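Local coordinates for extracellular solute-binding protein, family 7 (Colwellia psychrerythraea, PDB 4PET) that binds pyruvate together with a calcium ion and probably delivers such substrates to a TRAP-type transporter in the periplasm, at residues P176-A188 / A306-F318. Sequence-based numbering, arbitrary orientation.
Sequences PGFAGEVLAKLGA and AIVQANDELLEEF. With PYR (pyruvic acid), chain D.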
loop_
_atom_site.group_PDB
_atom_site.type_symbol
_atom_site.label_atom_id
_atom_site.label_comp_id
_atom_site.label_asym_id
_atom_site.label_seq_id
_atom_site.Cartn_x
_atom_site.Cartn_y
_atom_site.Cartn_z
ATOM N N PRO A 176 22.719 5.803 -2.261
ATOM C CA PRO A 176 22.562 6.444 -0.948
ATOM C C PRO A 176 22.342 5.472 0.214
ATOM O O PRO A 176 22.321 4.224 0.060
ATOM C CB PRO A 176 21.323 7.302 -1.146
ATOM C CG PRO A 176 20.451 6.450 -2.109
ATOM C CD PRO A 176 21.418 5.667 -2.959
ATOM N N GLY A 177 22.179 6.066 1.394
ATOM C CA GLY A 177 21.692 5.357 2.545
ATOM C C GLY A 177 22.612 4.266 3.004
ATOM O O GLY A 177 23.849 4.261 2.763
ATOM N N PHE A 178 21.995 3.314 3.676
ATOM C CA PHE A 178 22.739 2.281 4.345
ATOM C C PHE A 178 23.437 1.339 3.353
ATOM O O PHE A 178 24.517 0.815 3.656
ATOM C CB PHE A 178 21.834 1.493 5.292
ATOM C CG PHE A 178 22.608 0.724 6.321
ATOM C CD1 PHE A 178 23.255 1.381 7.353
ATOM C CD2 PHE A 178 22.723 -0.642 6.245
ATOM C CE1 PHE A 178 23.989 0.670 8.301
ATOM C CE2 PHE A 178 23.436 -1.349 7.187
ATOM C CZ PHE A 178 24.084 -0.697 8.200
ATOM N N ALA A 179 22.835 1.126 2.180
ATOM C CA ALA A 179 23.491 0.283 1.165
ATOM C C ALA A 179 24.859 0.878 0.765
ATOM O O ALA A 179 25.819 0.154 0.478
ATOM C CB ALA A 179 22.595 0.087 -0.058
ATOM N N GLY A 180 24.956 2.199 0.752
ATOM C CA GLY A 180 26.218 2.855 0.436
ATOM C C GLY A 180 27.292 2.470 1.428
ATOM O O GLY A 180 28.436 2.183 1.072
ATOM N N GLU A 181 26.909 2.440 2.699
ATOM C CA GLU A 181 27.822 2.044 3.762
ATOM C C GLU A 181 28.222 0.573 3.618
ATOM O O GLU A 181 29.362 0.192 3.892
ATOM C CB GLU A 181 27.182 2.270 5.143
ATOM C CG GLU A 181 26.648 3.663 5.349
ATOM C CD GLU A 181 27.744 4.687 5.392
ATOM O OE1 GLU A 181 28.580 4.598 6.321
ATOM O OE2 GLU A 181 27.786 5.550 4.484
ATOM N N VAL A 182 27.251 -0.258 3.263
ATOM C CA VAL A 182 27.506 -1.671 3.058
ATOM C C VAL A 182 28.522 -1.906 1.924
ATOM O O VAL A 182 29.518 -2.622 2.111
ATOM C CB VAL A 182 26.188 -2.434 2.798
ATOM C CG1 VAL A 182 26.485 -3.900 2.496
ATOM C CG2 VAL A 182 25.273 -2.343 4.022
ATOM N N LEU A 183 28.292 -1.306 0.757
ATOM C CA LEU A 183 29.210 -1.506 -0.366
ATOM C C LEU A 183 30.599 -0.928 -0.065
ATOM O O LEU A 183 31.602 -1.480 -0.508
ATOM C CB LEU A 183 28.634 -0.943 -1.666
ATOM C CG LEU A 183 27.341 -1.636 -2.154
ATOM C CD1 LEU A 183 26.900 -1.115 -3.519
ATOM C CD2 LEU A 183 27.515 -3.164 -2.215
ATOM N N ALA A 184 30.656 0.168 0.694
ATOM C CA ALA A 184 31.947 0.736 1.117
ATOM C C ALA A 184 32.724 -0.282 1.956
ATOM O O ALA A 184 33.953 -0.402 1.848
ATOM C CB ALA A 184 31.741 2.004 1.905
ATOM N N LYS A 185 32.004 -1.049 2.771
ATOM C CA LYS A 185 32.667 -2.029 3.629
ATOM C C LYS A 185 33.319 -3.082 2.754
ATOM O O LYS A 185 34.335 -3.677 3.126
ATOM C CB LYS A 185 31.667 -2.674 4.617
ATOM C CG LYS A 185 32.289 -3.727 5.543
ATOM C CD LYS A 185 31.209 -4.418 6.404
ATOM C CE LYS A 185 31.308 -4.071 7.863
ATOM N NZ LYS A 185 32.596 -4.542 8.430
ATOM N N LEU A 186 32.752 -3.280 1.562
ATOM C CA LEU A 186 33.301 -4.222 0.595
ATOM C C LEU A 186 34.258 -3.561 -0.423
ATOM O O LEU A 186 34.652 -4.174 -1.393
ATOM C CB LEU A 186 32.163 -4.944 -0.143
ATOM C CG LEU A 186 31.320 -5.858 0.750
ATOM C CD1 LEU A 186 30.105 -6.374 -0.001
ATOM C CD2 LEU A 186 32.165 -7.007 1.263
ATOM N N GLY A 187 34.631 -2.312 -0.209
ATOM C CA GLY A 187 35.645 -1.708 -1.047
ATOM C C GLY A 187 35.143 -0.770 -2.119
ATOM O O GLY A 187 35.948 -0.136 -2.797
ATOM N N ALA A 188 33.831 -0.676 -2.291
ATOM C CA ALA A 188 33.262 0.293 -3.219
ATOM C C ALA A 188 33.432 1.731 -2.731
ATOM O O ALA A 188 33.776 1.974 -1.555
ATOM C CB ALA A 188 31.769 -0.022 -3.494
ATOM N N ALA A 306 28.333 -12.112 0.387
ATOM C CA ALA A 306 29.197 -11.091 0.986
ATOM C C ALA A 306 28.438 -9.819 1.375
ATOM O O ALA A 306 28.711 -9.202 2.412
ATOM C CB ALA A 306 30.341 -10.753 0.059
ATOM N N ILE A 307 27.493 -9.406 0.544
ATOM C CA ILE A 307 26.735 -8.211 0.837
ATOM C C ILE A 307 25.795 -8.408 2.042
ATOM O O ILE A 307 25.650 -7.494 2.865
ATOM C CB ILE A 307 25.918 -7.751 -0.398
ATOM C CG1 ILE A 307 26.848 -7.306 -1.531
ATOM C CG2 ILE A 307 25.022 -6.591 -0.051
ATOM C CD1 ILE A 307 26.080 -6.964 -2.801
ATOM N N VAL A 308 25.160 -9.578 2.140
ATOM C CA VAL A 308 24.268 -9.883 3.267
ATOM C C VAL A 308 25.073 -9.848 4.572
ATOM O O VAL A 308 24.638 -9.281 5.590
ATOM C CB VAL A 308 23.623 -11.282 3.123
ATOM C CG1 VAL A 308 22.997 -11.725 4.433
ATOM C CG2 VAL A 308 22.592 -11.309 2.000
ATOM N N GLN A 309 26.264 -10.432 4.508
ATOM C CA GLN A 309 27.149 -10.515 5.660
ATOM C C GLN A 309 27.614 -9.126 6.088
ATOM O O GLN A 309 27.669 -8.832 7.272
ATOM C CB GLN A 309 28.348 -11.411 5.322
ATOM C CG GLN A 309 29.383 -11.519 6.432
ATOM C CD GLN A 309 30.496 -12.502 6.137
ATOM O OE1 GLN A 309 30.429 -13.660 6.534
ATOM N NE2 GLN A 309 31.533 -12.042 5.446
ATOM N N ALA A 310 27.980 -8.290 5.119
ATOM C CA ALA A 310 28.526 -6.959 5.411
ATOM C C ALA A 310 27.404 -6.137 6.005
ATOM O O ALA A 310 27.588 -5.433 6.973
ATOM C CB ALA A 310 29.044 -6.295 4.148
ATOM N N ASN A 311 26.217 -6.259 5.429
ATOM C CA ASN A 311 25.059 -5.623 6.021
ATOM C C ASN A 311 24.839 -6.043 7.500
ATOM O O ASN A 311 24.716 -5.186 8.352
ATOM C CB ASN A 311 23.831 -5.913 5.159
ATOM C CG ASN A 311 22.598 -5.158 5.609
ATOM O OD1 ASN A 311 22.504 -3.930 5.470
ATOM N ND2 ASN A 311 21.616 -5.900 6.119
ATOM N N ASP A 312 24.781 -7.340 7.787
ATOM C CA ASP A 312 24.648 -7.849 9.167
ATOM C C ASP A 312 25.777 -7.308 10.073
ATOM O O ASP A 312 25.550 -6.902 11.208
ATOM C CB ASP A 312 24.728 -9.402 9.217
ATOM C CG ASP A 312 23.471 -10.126 8.679
ATOM O OD1 ASP A 312 22.398 -9.509 8.488
ATOM O OD2 ASP A 312 23.571 -11.359 8.462
ATOM N N GLU A 313 27.003 -7.340 9.576
ATOM C CA GLU A 313 28.141 -6.888 10.357
ATOM C C GLU A 313 27.979 -5.416 10.715
ATOM O O GLU A 313 28.260 -4.998 11.849
ATOM C CB GLU A 313 29.423 -7.059 9.574
ATOM C CG GLU A 313 29.979 -8.464 9.491
ATOM C CD GLU A 313 31.230 -8.505 8.615
ATOM O OE1 GLU A 313 31.813 -7.416 8.400
ATOM O OE2 GLU A 313 31.620 -9.601 8.141
ATOM N N LEU A 314 27.529 -4.626 9.746
ATOM C CA LEU A 314 27.428 -3.176 9.932
ATOM C C LEU A 314 26.237 -2.788 10.795
ATOM O O LEU A 314 26.307 -1.797 11.524
ATOM C CB LEU A 314 27.305 -2.459 8.595
ATOM C CG LEU A 314 28.569 -1.839 8.019
ATOM C CD1 LEU A 314 28.212 -0.987 6.802
ATOM C CD2 LEU A 314 29.315 -0.999 9.068
ATOM N N LEU A 315 25.147 -3.549 10.702
ATOM C CA LEU A 315 23.989 -3.278 11.541
ATOM C C LEU A 315 24.379 -3.473 13.010
ATOM O O LEU A 315 24.010 -2.698 13.879
ATOM C CB LEU A 315 22.823 -4.199 11.171
ATOM C CG LEU A 315 22.133 -3.878 9.842
ATOM C CD1 LEU A 315 21.236 -5.017 9.385
ATOM C CD2 LEU A 315 21.333 -2.575 9.953
ATOM N N GLU A 316 25.125 -4.528 13.266
ATOM C CA GLU A 316 25.571 -4.861 14.593
ATOM C C GLU A 316 26.502 -3.757 15.152
ATOM O O GLU A 316 26.432 -3.410 16.341
ATOM C CB GLU A 316 26.273 -6.209 14.489
ATOM C CG GLU A 316 27.046 -6.659 15.683
ATOM C CD GLU A 316 27.489 -8.105 15.526
ATOM O OE1 GLU A 316 26.780 -8.880 14.829
ATOM O OE2 GLU A 316 28.553 -8.448 16.084
ATOM N N GLU A 317 27.344 -3.206 14.276
ATOM C CA GLU A 317 28.289 -2.157 14.622
ATOM C C GLU A 317 27.577 -0.831 14.891
ATOM O O GLU A 317 27.877 -0.147 15.873
ATOM C CB GLU A 317 29.278 -2.024 13.457
ATOM C CG GLU A 317 30.302 -0.919 13.549
ATOM C CD GLU A 317 31.274 -0.949 12.351
ATOM O OE1 GLU A 317 31.494 -2.047 11.775
ATOM O OE2 GLU A 317 31.804 0.127 11.989
ATOM N N PHE A 318 26.622 -0.475 14.029
ATOM C CA PHE A 318 25.853 0.759 14.223
ATOM C C PHE A 318 25.026 0.675 15.510
ATOM O O PHE A 318 25.008 1.615 16.299
ATOM C CB PHE A 318 24.949 1.091 13.012
ATOM C CG PHE A 318 25.644 1.919 11.939
ATOM C CD1 PHE A 318 26.573 1.343 11.080
ATOM C CD2 PHE A 318 25.381 3.269 11.802
ATOM C CE1 PHE A 318 27.227 2.107 10.113
ATOM C CE2 PHE A 318 26.043 4.043 10.821
ATOM C CZ PHE A 318 26.961 3.458 9.997
HETATM C C PYR D . 17.315 7.710 -4.241
HETATM O O PYR D . 18.213 6.820 -4.569
HETATM O OXT PYR D . 17.753 8.910 -3.990
HETATM C CA PYR D . 15.938 7.397 -4.253
HETATM O O3 PYR D . 15.526 6.156 -4.305
HETATM C CB PYR D . 14.898 8.474 -4.264
#
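A knobs-into-holes crossing of two helices, 177-185 and 301-321, seats Phe178 among Asn311, Leu314, Leu315 and Phe318. The Phe178 ring presents an edge to one face of Phe318 in a T-shaped stack, Phe178 CE1 lying 3.9 Å from Phe318 CD1 and the planes 76° apart; a Phe178 chi1 of -161° swings CG away from the backbone N and carries the ring to the second helix. Phe178 CZ packs on Leu314 CB at 3.7 Å, and Phe178 CE2 touches Leu315 CD2. Asn311 OD1 comes to the ring edge, 3.2 Å from Phe178 CE2; this buried oxygen has no hydrogen-bonding partner in the model. An alanine in place of Phe178 is likely to open a gap between Leu314 and Leu315 and deprive Phe318 of its edge-to-face mate.

In the type II solute-binding fold of the DctP family, helix 177-185 follows strand 172-174, and Pro176, between strand and helix, lines the pyruvate pocket, its CG 3.3 Å from the ligand atom O. The axes of 177-185 and 306-318 come within 8.9 Å, their directions 110° apart. Near the crossing, Val182 is a second knob, CG1 resting on Ala310 CB and Ile307, while Leu314 answers from the other helix, its CD1 against the backbone of Glu181. Lys185 lays its aliphatic chain across Ala310 and Leu314, CE 3.5 Å from Leu314 CG, then bends at chi3 and chi4, which brings NZ into a salt bridge with Glu313 OE1 (3.0 Å), met nearly along the C-O bond. Glu181 OE2 forms a salt bridge with Lys99, and Glu181 OE1 lies at the edge of the Phe318 ring. Beyond the Schellman motif's helix end, with Gly187 at C-prime, the chain leads into strand 189-191.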